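Local structure of DNA helicase RecQ (Deinococcus radiodurans, 4Q48) at residues A92-T97 / E105-L110; A109-D114 / L134-V139; I68-L73 / V120-L125; N87-A92 / L115-V120. The protein probably couples ATP hydrolysis to unwinding of duplex DNA in the 3'-5' direction, as a RecQ-family helicase of which this chain is the zinc-containing catalytic core. All coordinates share one frame; numbering follows the deposited sequence.

All four contacts lie in the first, RecA-like helicase domain. Following the chain, strand 66-70 comes first, and contact 3 closes the widest loop by pairing 68-73 with 120-125. Inside that loop, contact 4 joins 87-92 to 115-120, making strands 91-94 and 117-120 neighbours. Tighter still is contact 1, where helix 100-111 folds back on strand 91-94, so that 1 sits within 4 and 4 within 3. Contact 2 starts at the end of the same helix, sharing Ala-109 and Leu-110 with contact 1, and reaches forward to 134-139; it thereby crosses contacts 3 and 4 and ties helix 100-111 to the end of helix 128-135.

Contact 1: residues A92-T97 / E105-L110; sequences AFLNST and EVEDAL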
# COMPACT_ATOMS: atom_id res chain seq x y z
N ALA A 92 -24.22 -13.10 -6.20
CA ALA A 92 -23.91 -14.46 -6.61
C ALA A 92 -22.48 -14.57 -7.06
O ALA A 92 -21.78 -13.57 -7.16
CB ALA A 92 -24.85 -14.90 -7.70
N PHE A 93 -22.04 -15.80 -7.30
CA PHE A 93 -20.66 -16.01 -7.76
C PHE A 93 -20.63 -16.77 -9.02
O PHE A 93 -21.34 -17.76 -9.16
CB PHE A 93 -19.82 -16.80 -6.76
CG PHE A 93 -19.79 -16.21 -5.43
CD1 PHE A 93 -19.12 -15.02 -5.22
CD2 PHE A 93 -20.43 -16.82 -4.38
CE1 PHE A 93 -19.09 -14.43 -3.97
CE2 PHE A 93 -20.41 -16.25 -3.13
CZ PHE A 93 -19.72 -15.05 -2.92
N LEU A 94 -19.73 -16.35 -9.88
CA LEU A 94 -19.52 -16.99 -11.14
C LEU A 94 -18.02 -17.26 -11.27
O LEU A 94 -17.21 -16.33 -11.33
CB LEU A 94 -20.05 -16.08 -12.25
CG LEU A 94 -20.33 -16.58 -13.66
CD1 LEU A 94 -21.56 -17.46 -13.63
CD2 LEU A 94 -20.56 -15.37 -14.56
N ASN A 95 -17.66 -18.54 -11.31
CA ASN A 95 -16.27 -18.98 -11.49
C ASN A 95 -16.22 -20.46 -11.87
O ASN A 95 -17.21 -21.19 -11.75
CB ASN A 95 -15.44 -18.75 -10.22
CG ASN A 95 -16.14 -19.26 -8.98
OD1 ASN A 95 -16.25 -20.47 -8.77
ND2 ASN A 95 -16.61 -18.34 -8.14
N SER A 96 -15.04 -20.93 -12.28
CA SER A 96 -14.92 -22.29 -12.78
C SER A 96 -14.85 -23.37 -11.69
O SER A 96 -14.79 -24.55 -12.00
CB SER A 96 -13.71 -22.41 -13.70
OG SER A 96 -13.96 -21.70 -14.91
N THR A 97 -14.88 -22.98 -10.42
CA THR A 97 -15.08 -23.95 -9.35
C THR A 97 -16.52 -24.48 -9.39
O THR A 97 -16.85 -25.40 -8.65
CB THR A 97 -14.85 -23.36 -7.93
OG1 THR A 97 -16.06 -22.75 -7.43
CG2 THR A 97 -13.69 -22.36 -7.94
N GLU A 105 -27.25 -21.16 -14.01
CA GLU A 105 -28.39 -20.53 -13.32
C GLU A 105 -28.05 -19.20 -12.69
O GLU A 105 -28.95 -18.38 -12.42
CB GLU A 105 -28.93 -21.46 -12.21
CG GLU A 105 -28.80 -22.94 -12.53
CD GLU A 105 -29.34 -23.85 -11.43
OE1 GLU A 105 -30.40 -24.48 -11.66
OE2 GLU A 105 -28.79 -23.81 -10.30
N VAL A 106 -26.77 -18.93 -12.51
CA VAL A 106 -26.34 -17.61 -12.09
C VAL A 106 -26.43 -16.73 -13.32
O VAL A 106 -26.85 -15.57 -13.27
CB VAL A 106 -24.93 -17.65 -11.49
CG1 VAL A 106 -24.39 -16.26 -11.24
CG2 VAL A 106 -24.97 -18.44 -10.19
N GLU A 107 -26.04 -17.31 -14.45
CA GLU A 107 -26.20 -16.64 -15.72
C GLU A 107 -27.66 -16.29 -15.99
O GLU A 107 -27.94 -15.16 -16.43
CB GLU A 107 -25.61 -17.48 -16.84
CG GLU A 107 -24.12 -17.37 -16.87
CD GLU A 107 -23.49 -18.36 -17.81
OE1 GLU A 107 -24.22 -19.25 -18.29
OE2 GLU A 107 -22.27 -18.24 -18.06
N ASP A 108 -28.59 -17.23 -15.73
CA ASP A 108 -30.01 -16.94 -15.95
C ASP A 108 -30.42 -15.81 -15.04
O ASP A 108 -31.13 -14.89 -15.44
CB ASP A 108 -30.91 -18.15 -15.64
CG ASP A 108 -31.16 -19.04 -16.86
OD1 ASP A 108 -30.42 -18.94 -17.87
OD2 ASP A 108 -32.10 -19.87 -16.77
N ALA A 109 -29.90 -15.86 -13.82
CA ALA A 109 -30.30 -14.91 -12.81
C ALA A 109 -29.75 -13.55 -13.16
O ALA A 109 -30.43 -12.53 -13.00
CB ALA A 109 -29.82 -15.39 -11.44
N LEU A 110 -28.53 -13.54 -13.70
CA LEU A 110 -27.93 -12.32 -14.21
C LEU A 110 -28.79 -11.73 -15.34
O LEU A 110 -29.16 -10.54 -15.32
CB LEU A 110 -26.52 -12.62 -14.71
CG LEU A 110 -25.76 -11.50 -15.42
CD1 LEU A 110 -25.46 -10.34 -14.47
CD2 LEU A 110 -24.48 -12.04 -16.04
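Val-106 lies over the strand between Ala-92 and Leu-94, and its two methyl branches divide the work. Val-106 CG1 takes both apolar partners: it is 3.8 Å from Ala-92 CB and 3.9 Å from Leu-94 CD1. The other branch, Val-106 CG2, comes over the backbone between them, 3.8 Å from Phe-93 O. Because CG1 stands opposite the backbone N (chi1 171°), it faces the strand along with CB, and a beta-branched residue can thus touch three successive strand residues at once. Ala-92 suits its place because a single methyl lets the helix come close; the longer Leu-94 fills the space further along. The leucine and valine side chains pass each other in opposite directions, meeting along their flanks. Leu-94 CD1 then continues to the next residue of the helix and touches Glu-107 CG, 4.1 Å away. Glu-107 therefore contributes its aliphatic stem here, while its carboxylate, at the end of an extended chain, makes a salt bridge with Arg-129. Contact across the pair is purely van der Waals, as expected where a helix covers the face of a sheet. The axis of 105-110 passes 8.8 Å from that of 92-94, their N-to-C directions 122° apart. Together they form the first two elements of the beta-alpha-beta unit of strand 91-94, helix 100-111 and strand 117-120. Leu-118 of the last strand completes the apolar layer, touching Ala-92, Leu-94 and Val-106, whereas Phe-93 points to the other face of the sheet, where Met-77 and Val-81 of helix 74-84 receive it.

Contact 2: residues A109-D114 / L134-V139; sequences ALLRGD and LERAPV
The guanidinium of Arg-136 is the one flat side-chain group in the contact, and Leu-111 approaches it obliquely, its CD1 methyl 3.9 Å from NH1. This is van der Waals contact with an arginine whose end lies at the protein surface. The other branch of Leu-111, CD2, turns inward to Ala-137 CB at 3.5 Å. Ala-137 CB also meets Leu-110 CG at 3.9 Å, so two successive leucines share one small residue, whose methyl lets the loop after helix 128-135 come close to helix 100-111. Deeper in, Leu-110 CD2 reaches Leu-134 CD2 at 4.4 Å. Pro-138 lies against the end of helix 100-111, its CD 3.6 Å from Leu-110 O and its CG 3.8 Å from Gly-113 CA. That end is a Schellman motif, in which Asp-114 N bonds to Ala-109 O (3.0 Å) and Gly-113 N to Leu-110 O (3.2 Å). Gly-113 holds the positive phi the motif needs, and with no side chain it accepts the proline ring close by. A serine in place of Pro-138 would probably leave Gly-113 CA and the Leu-110 carbonyl without their ring cover and let the turn into strand 139-145 flex more. Nothing polar joins the two segments: the Schellman bonds occupy the carbonyls of Ala-109 and Leu-110, and the contact depends on shape and apolar cover.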
# COMPACT_ATOMS: atom_id res chain seq x y z
N ALA A 109 -29.90 -15.86 -13.82
CA ALA A 109 -30.30 -14.91 -12.81
C ALA A 109 -29.75 -13.55 -13.16
O ALA A 109 -30.43 -12.53 -13.00
CB ALA A 109 -29.82 -15.39 -11.44
N LEU A 110 -28.53 -13.54 -13.70
CA LEU A 110 -27.93 -12.32 -14.21
C LEU A 110 -28.79 -11.73 -15.34
O LEU A 110 -29.16 -10.54 -15.32
CB LEU A 110 -26.52 -12.62 -14.71
CG LEU A 110 -25.76 -11.50 -15.42
CD1 LEU A 110 -25.46 -10.34 -14.47
CD2 LEU A 110 -24.48 -12.04 -16.04
N LEU A 111 -29.17 -12.58 -16.29
CA LEU A 111 -29.90 -12.11 -17.45
C LEU A 111 -31.27 -11.59 -17.09
O LEU A 111 -31.78 -10.68 -17.76
CB LEU A 111 -29.99 -13.22 -18.50
CG LEU A 111 -28.61 -13.35 -19.16
CD1 LEU A 111 -28.48 -14.50 -20.14
CD2 LEU A 111 -28.29 -12.05 -19.83
N ARG A 112 -31.86 -12.13 -16.02
CA ARG A 112 -33.23 -11.75 -15.61
C ARG A 112 -33.29 -10.57 -14.67
O ARG A 112 -34.38 -10.22 -14.17
CB ARG A 112 -33.93 -12.94 -14.93
CG ARG A 112 -34.59 -13.96 -15.83
CD ARG A 112 -35.47 -14.90 -15.01
NE ARG A 112 -36.73 -15.19 -15.71
CZ ARG A 112 -37.82 -14.44 -15.64
NH1 ARG A 112 -37.85 -13.35 -14.89
NH2 ARG A 112 -38.91 -14.79 -16.31
N GLY A 113 -32.15 -9.90 -14.49
CA GLY A 113 -32.05 -8.72 -13.64
C GLY A 113 -32.27 -9.06 -12.17
O GLY A 113 -32.73 -8.25 -11.39
N ASP A 114 -31.93 -10.29 -11.80
CA ASP A 114 -32.23 -10.82 -10.48
C ASP A 114 -31.12 -10.58 -9.44
O ASP A 114 -31.30 -10.84 -8.26
CB ASP A 114 -32.45 -12.34 -10.59
CG ASP A 114 -33.89 -12.72 -10.84
OD1 ASP A 114 -34.79 -11.83 -10.78
OD2 ASP A 114 -34.10 -13.93 -11.08
N LEU A 134 -22.75 -10.37 -21.01
CA LEU A 134 -22.79 -9.10 -20.34
C LEU A 134 -23.42 -8.06 -21.24
O LEU A 134 -24.15 -7.18 -20.78
CB LEU A 134 -21.38 -8.70 -19.93
CG LEU A 134 -20.86 -9.53 -18.75
CD1 LEU A 134 -19.37 -9.38 -18.58
CD2 LEU A 134 -21.57 -9.12 -17.47
N GLU A 135 -23.17 -8.20 -22.54
CA GLU A 135 -23.68 -7.25 -23.52
C GLU A 135 -25.20 -7.30 -23.56
O GLU A 135 -25.85 -6.28 -23.83
CB GLU A 135 -23.07 -7.53 -24.88
CG GLU A 135 -21.89 -6.64 -25.19
CD GLU A 135 -21.17 -7.03 -26.48
OE1 GLU A 135 -21.63 -7.94 -27.18
OE2 GLU A 135 -20.11 -6.42 -26.78
N ARG A 136 -25.75 -8.49 -23.28
CA ARG A 136 -27.21 -8.67 -23.22
C ARG A 136 -27.75 -8.88 -21.78
O ARG A 136 -28.80 -9.49 -21.59
CB ARG A 136 -27.63 -9.83 -24.15
CG ARG A 136 -26.80 -11.11 -24.07
CD ARG A 136 -27.10 -12.08 -25.22
NE ARG A 136 -26.87 -13.51 -24.95
CZ ARG A 136 -27.74 -14.32 -24.35
NH1 ARG A 136 -28.92 -13.86 -23.96
NH2 ARG A 136 -27.45 -15.59 -24.15
N ALA A 137 -27.05 -8.35 -20.78
CA ALA A 137 -27.52 -8.37 -19.39
C ALA A 137 -27.58 -6.96 -18.82
O ALA A 137 -26.82 -6.07 -19.23
CB ALA A 137 -26.63 -9.25 -18.54
N PRO A 138 -28.49 -6.72 -17.87
CA PRO A 138 -28.64 -5.36 -17.34
C PRO A 138 -27.52 -5.05 -16.37
O PRO A 138 -27.54 -5.53 -15.23
CB PRO A 138 -29.99 -5.40 -16.66
CG PRO A 138 -30.20 -6.81 -16.31
CD PRO A 138 -29.53 -7.62 -17.34
N VAL A 139 -26.54 -4.28 -16.81
CA VAL A 139 -25.36 -4.05 -15.99
C VAL A 139 -25.30 -2.62 -15.47
O VAL A 139 -25.42 -1.65 -16.24
CB VAL A 139 -24.07 -4.36 -16.78
CG1 VAL A 139 -22.85 -4.05 -15.95
CG2 VAL A 139 -24.06 -5.80 -17.24

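Contact 3: residues I68-L73 / V120-L125; sequences IVVSPL and VAPERL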
# COMPACT_ATOMS: atom_id res chain seq x y z
N ILE A 68 -20.96 -5.55 -11.51
CA ILE A 68 -20.10 -6.66 -11.87
C ILE A 68 -18.77 -6.44 -11.17
O ILE A 68 -18.02 -5.56 -11.55
CB ILE A 68 -19.89 -6.74 -13.41
CG1 ILE A 68 -21.23 -6.81 -14.13
CG2 ILE A 68 -19.06 -7.93 -13.77
CD1 ILE A 68 -22.09 -7.96 -13.68
N VAL A 69 -18.48 -7.24 -10.15
CA VAL A 69 -17.29 -7.04 -9.33
C VAL A 69 -16.21 -8.04 -9.74
O VAL A 69 -16.41 -9.24 -9.67
CB VAL A 69 -17.58 -7.19 -7.81
CG1 VAL A 69 -16.41 -6.77 -6.98
CG2 VAL A 69 -18.79 -6.36 -7.41
N VAL A 70 -15.08 -7.53 -10.20
CA VAL A 70 -13.98 -8.39 -10.54
C VAL A 70 -13.03 -8.59 -9.37
O VAL A 70 -12.56 -7.61 -8.78
CB VAL A 70 -13.22 -7.83 -11.72
CG1 VAL A 70 -12.40 -8.92 -12.37
CG2 VAL A 70 -14.19 -7.22 -12.70
N SER A 71 -12.77 -9.84 -9.02
CA SER A 71 -11.85 -10.17 -7.92
C SER A 71 -11.25 -11.58 -8.07
O SER A 71 -11.95 -12.54 -8.47
CB SER A 71 -12.55 -10.04 -6.55
OG SER A 71 -11.82 -10.70 -5.53
N PRO A 72 -9.96 -11.71 -7.73
CA PRO A 72 -9.27 -13.00 -7.72
C PRO A 72 -9.60 -13.86 -6.50
O PRO A 72 -9.45 -15.08 -6.57
CB PRO A 72 -7.80 -12.60 -7.73
CG PRO A 72 -7.76 -11.13 -7.36
CD PRO A 72 -9.13 -10.62 -7.19
N LEU A 73 -10.04 -13.24 -5.41
CA LEU A 73 -10.26 -13.95 -4.14
C LEU A 73 -11.52 -14.82 -4.17
O LEU A 73 -12.49 -14.53 -3.47
CB LEU A 73 -10.34 -12.95 -2.98
CG LEU A 73 -9.33 -11.80 -2.98
CD1 LEU A 73 -9.57 -10.83 -1.84
CD2 LEU A 73 -7.91 -12.36 -2.90
N VAL A 120 -17.24 -12.19 -9.88
CA VAL A 120 -16.77 -13.04 -10.95
C VAL A 120 -15.25 -13.05 -11.04
O VAL A 120 -14.61 -12.01 -11.09
CB VAL A 120 -17.39 -12.58 -12.31
CG1 VAL A 120 -17.27 -11.07 -12.47
CG2 VAL A 120 -16.78 -13.31 -13.50
N ALA A 121 -14.68 -14.25 -11.04
CA ALA A 121 -13.26 -14.40 -11.21
C ALA A 121 -12.90 -13.87 -12.59
O ALA A 121 -13.68 -14.00 -13.53
CB ALA A 121 -12.87 -15.86 -11.07
N PRO A 122 -11.70 -13.29 -12.71
CA PRO A 122 -11.18 -12.76 -13.98
C PRO A 122 -11.19 -13.82 -15.07
O PRO A 122 -11.43 -13.54 -16.25
CB PRO A 122 -9.74 -12.37 -13.63
CG PRO A 122 -9.77 -12.13 -12.17
CD PRO A 122 -10.75 -13.09 -11.60
N GLU A 123 -10.93 -15.04 -14.65
CA GLU A 123 -10.87 -16.19 -15.54
C GLU A 123 -12.23 -16.36 -16.24
O GLU A 123 -12.29 -16.53 -17.46
CB GLU A 123 -10.45 -17.45 -14.74
CG GLU A 123 -10.97 -18.77 -15.26
CD GLU A 123 -12.38 -19.06 -14.78
OE1 GLU A 123 -12.77 -18.56 -13.70
OE2 GLU A 123 -13.10 -19.80 -15.49
N ARG A 124 -13.30 -16.28 -15.46
CA ARG A 124 -14.63 -16.33 -16.05
C ARG A 124 -14.91 -15.09 -16.92
O ARG A 124 -15.37 -15.23 -18.05
CB ARG A 124 -15.70 -16.47 -14.97
CG ARG A 124 -17.01 -17.02 -15.48
CD ARG A 124 -16.84 -18.46 -15.88
NE ARG A 124 -18.09 -19.05 -16.32
CZ ARG A 124 -18.22 -20.34 -16.61
NH1 ARG A 124 -17.16 -21.14 -16.50
NH2 ARG A 124 -19.39 -20.82 -17.01
N LEU A 125 -14.63 -13.90 -16.40
CA LEU A 125 -14.99 -12.65 -17.07
C LEU A 125 -14.39 -12.48 -18.46
O LEU A 125 -15.06 -12.01 -19.38
CB LEU A 125 -14.58 -11.45 -16.22
CG LEU A 125 -14.73 -10.11 -16.94
CD1 LEU A 125 -16.19 -9.79 -17.09
CD2 LEU A 125 -14.01 -8.96 -16.22
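The carbonyl of Ser-71 meets carbon instead of nitrogen on the neighbouring segment 120-125: its O lies 3.6 Å from Ala-121 CA, in a nearly straight CA-H...O contact of 169°, and 3.4 Å from Pro-122 CD. A proline has no N-H with which to prolong the parallel ladder, so the pairing ends as the chain turns into helix 122-125, with Ala-121 as N-cap. Just before, one bridge pairs Val-70 with Val-120, side chains on the same face, and Val-120 N donates to Val-69 O at 3.1 Å, nearly in line with the carbonyl. Val-120 CG1 sits between its own N and carbonyl carbon (chi1 47°), which brings it to Ile-68 CG2 at 3.8 Å. Val-70 spreads its branches: CG1 faces Pro-122 CG at 4.2 Å, and CG2 meets Leu-125 CD2 at 3.9 Å, the leucine crossing at about a right angle. Branched aliphatic residues suit this buried seam. Beyond it, Ser-71 OG accepts from Leu-73 N at 3.1 Å, an ST turn that bends the chain away. The sequences Ser-71 to Leu-73 and Ala-121 to Leu-125 are consistent with helicase motifs Ia and Ib, which in relatives face single-stranded nucleic acid. Strand 66-70 runs between 117-120 and 139-145 in the central sheet; Ile-144 packs on Val-70, and Leu-134 of helix 128-135 covers Ile-68 and Leu-125.

Contact 4: residues N87-A92 / L115-V120; sequences NGVRAA and LDLLYV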
# COMPACT_ATOMS: atom_id res chain seq x y z
N ASN A 87 -28.72 -8.92 4.39
CA ASN A 87 -29.01 -7.50 4.49
C ASN A 87 -30.18 -7.20 3.56
O ASN A 87 -30.89 -6.20 3.71
CB ASN A 87 -27.77 -6.67 4.10
CG ASN A 87 -26.46 -7.16 4.78
OD1 ASN A 87 -26.49 -7.84 5.80
ND2 ASN A 87 -25.32 -6.80 4.18
N GLY A 88 -30.42 -8.11 2.63
CA GLY A 88 -31.48 -7.98 1.64
C GLY A 88 -30.91 -8.04 0.23
O GLY A 88 -31.60 -8.40 -0.72
N VAL A 89 -29.63 -7.73 0.11
CA VAL A 89 -28.95 -7.66 -1.18
C VAL A 89 -28.80 -9.02 -1.90
O VAL A 89 -28.40 -10.02 -1.31
CB VAL A 89 -27.57 -7.01 -0.99
CG1 VAL A 89 -26.84 -6.86 -2.31
CG2 VAL A 89 -27.70 -5.68 -0.24
N ARG A 90 -29.12 -9.03 -3.19
CA ARG A 90 -29.03 -10.24 -3.99
C ARG A 90 -27.66 -10.29 -4.68
O ARG A 90 -27.32 -9.36 -5.42
CB ARG A 90 -30.17 -10.28 -5.00
CG ARG A 90 -31.49 -9.71 -4.47
CD ARG A 90 -32.46 -9.46 -5.60
NE ARG A 90 -32.24 -8.12 -6.16
CZ ARG A 90 -32.80 -7.68 -7.29
NH1 ARG A 90 -33.62 -8.46 -7.98
NH2 ARG A 90 -32.53 -6.46 -7.72
N ALA A 91 -26.88 -11.34 -4.44
CA ALA A 91 -25.58 -11.44 -5.07
C ALA A 91 -25.22 -12.89 -5.36
O ALA A 91 -25.81 -13.80 -4.78
CB ALA A 91 -24.52 -10.81 -4.21
N ALA A 92 -24.22 -13.10 -6.20
CA ALA A 92 -23.91 -14.46 -6.61
C ALA A 92 -22.48 -14.57 -7.06
O ALA A 92 -21.78 -13.57 -7.16
CB ALA A 92 -24.85 -14.90 -7.70
N LEU A 115 -29.97 -10.09 -9.88
CA LEU A 115 -28.85 -9.88 -8.95
C LEU A 115 -28.59 -8.39 -8.77
O LEU A 115 -28.92 -7.56 -9.65
CB LEU A 115 -27.59 -10.57 -9.46
CG LEU A 115 -27.86 -12.00 -9.95
CD1 LEU A 115 -26.58 -12.68 -10.46
CD2 LEU A 115 -28.53 -12.81 -8.89
N ASP A 116 -28.08 -8.04 -7.61
CA ASP A 116 -27.61 -6.69 -7.39
C ASP A 116 -26.12 -6.66 -7.62
O ASP A 116 -25.55 -5.66 -8.08
CB ASP A 116 -27.96 -6.24 -5.99
CG ASP A 116 -29.43 -6.12 -5.79
OD1 ASP A 116 -30.03 -5.22 -6.44
OD2 ASP A 116 -29.96 -6.89 -4.97
N LEU A 117 -25.48 -7.76 -7.26
CA LEU A 117 -24.05 -7.90 -7.40
C LEU A 117 -23.72 -9.24 -7.99
O LEU A 117 -24.36 -10.25 -7.68
CB LEU A 117 -23.34 -7.75 -6.05
CG LEU A 117 -23.51 -6.39 -5.40
CD1 LEU A 117 -23.14 -6.48 -3.95
CD2 LEU A 117 -22.67 -5.37 -6.13
N LEU A 118 -22.75 -9.25 -8.88
CA LEU A 118 -22.20 -10.48 -9.37
C LEU A 118 -20.69 -10.48 -9.17
O LEU A 118 -19.95 -9.66 -9.74
CB LEU A 118 -22.53 -10.68 -10.84
CG LEU A 118 -21.91 -11.99 -11.32
CD1 LEU A 118 -22.61 -13.16 -10.67
CD2 LEU A 118 -21.97 -12.11 -12.82
N TYR A 119 -20.22 -11.39 -8.32
CA TYR A 119 -18.79 -11.57 -8.11
C TYR A 119 -18.26 -12.58 -9.13
O TYR A 119 -18.76 -13.71 -9.23
CB TYR A 119 -18.54 -12.00 -6.66
CG TYR A 119 -18.70 -10.86 -5.66
CD1 TYR A 119 -19.92 -10.58 -5.06
CD2 TYR A 119 -17.63 -10.03 -5.37
CE1 TYR A 119 -20.05 -9.53 -4.16
CE2 TYR A 119 -17.75 -9.00 -4.49
CZ TYR A 119 -18.94 -8.74 -3.88
OH TYR A 119 -18.99 -7.67 -3.00
N VAL A 120 -17.24 -12.19 -9.88
CA VAL A 120 -16.77 -13.04 -10.95
C VAL A 120 -15.25 -13.05 -11.04
O VAL A 120 -14.61 -12.01 -11.09
CB VAL A 120 -17.39 -12.58 -12.31
CG1 VAL A 120 -17.27 -11.07 -12.47
CG2 VAL A 120 -16.78 -13.31 -13.50
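Arg-90 and Asp-116 find each other because the arginine chain bends at chi3 (-87°), folding its head back over the aspartate, whose CG stands opposite its own carbonyl carbon (chi1 -66°). The grip is side-on: Arg-90 NE reaches Asp-116 OD2 at 2.9 Å and Arg-90 NH2 reaches Asp-116 OD1 at 3.1 Å. The planes are 61° apart, and both nitrogens come from above the carboxylate plane. Asp-116 OD2 takes a second bond on its anti lone pair from Arg-90 N, at 2.9 Å, and Arg-90 O accepts from Asp-116 N (2.7 Å) and Leu-117 N (3.1 Å). An alanine at Asp-116 would remove the carboxylate and is likely to leave Arg-90 without its charge mate and free to swing, with its backbone N-H missing a partner. Parallel pairing follows, with Tyr-119 N bonded to Ala-92 O at 2.9 Å. Ala-91 CB lies 3.8 Å from Leu-117 CB on one face, while on the other Ala-92 CB meets Leu-115 CD1. Tyr-119 OH bonds to Tyr-56 and Gln-57 of helix 50-62, near the ADP-binding Ser-53. Strand 91-94 is one edge of the sheet; helix 74-84 covers the Ala-91 and Leu-117 face, helix 100-111 the Leu-118 face.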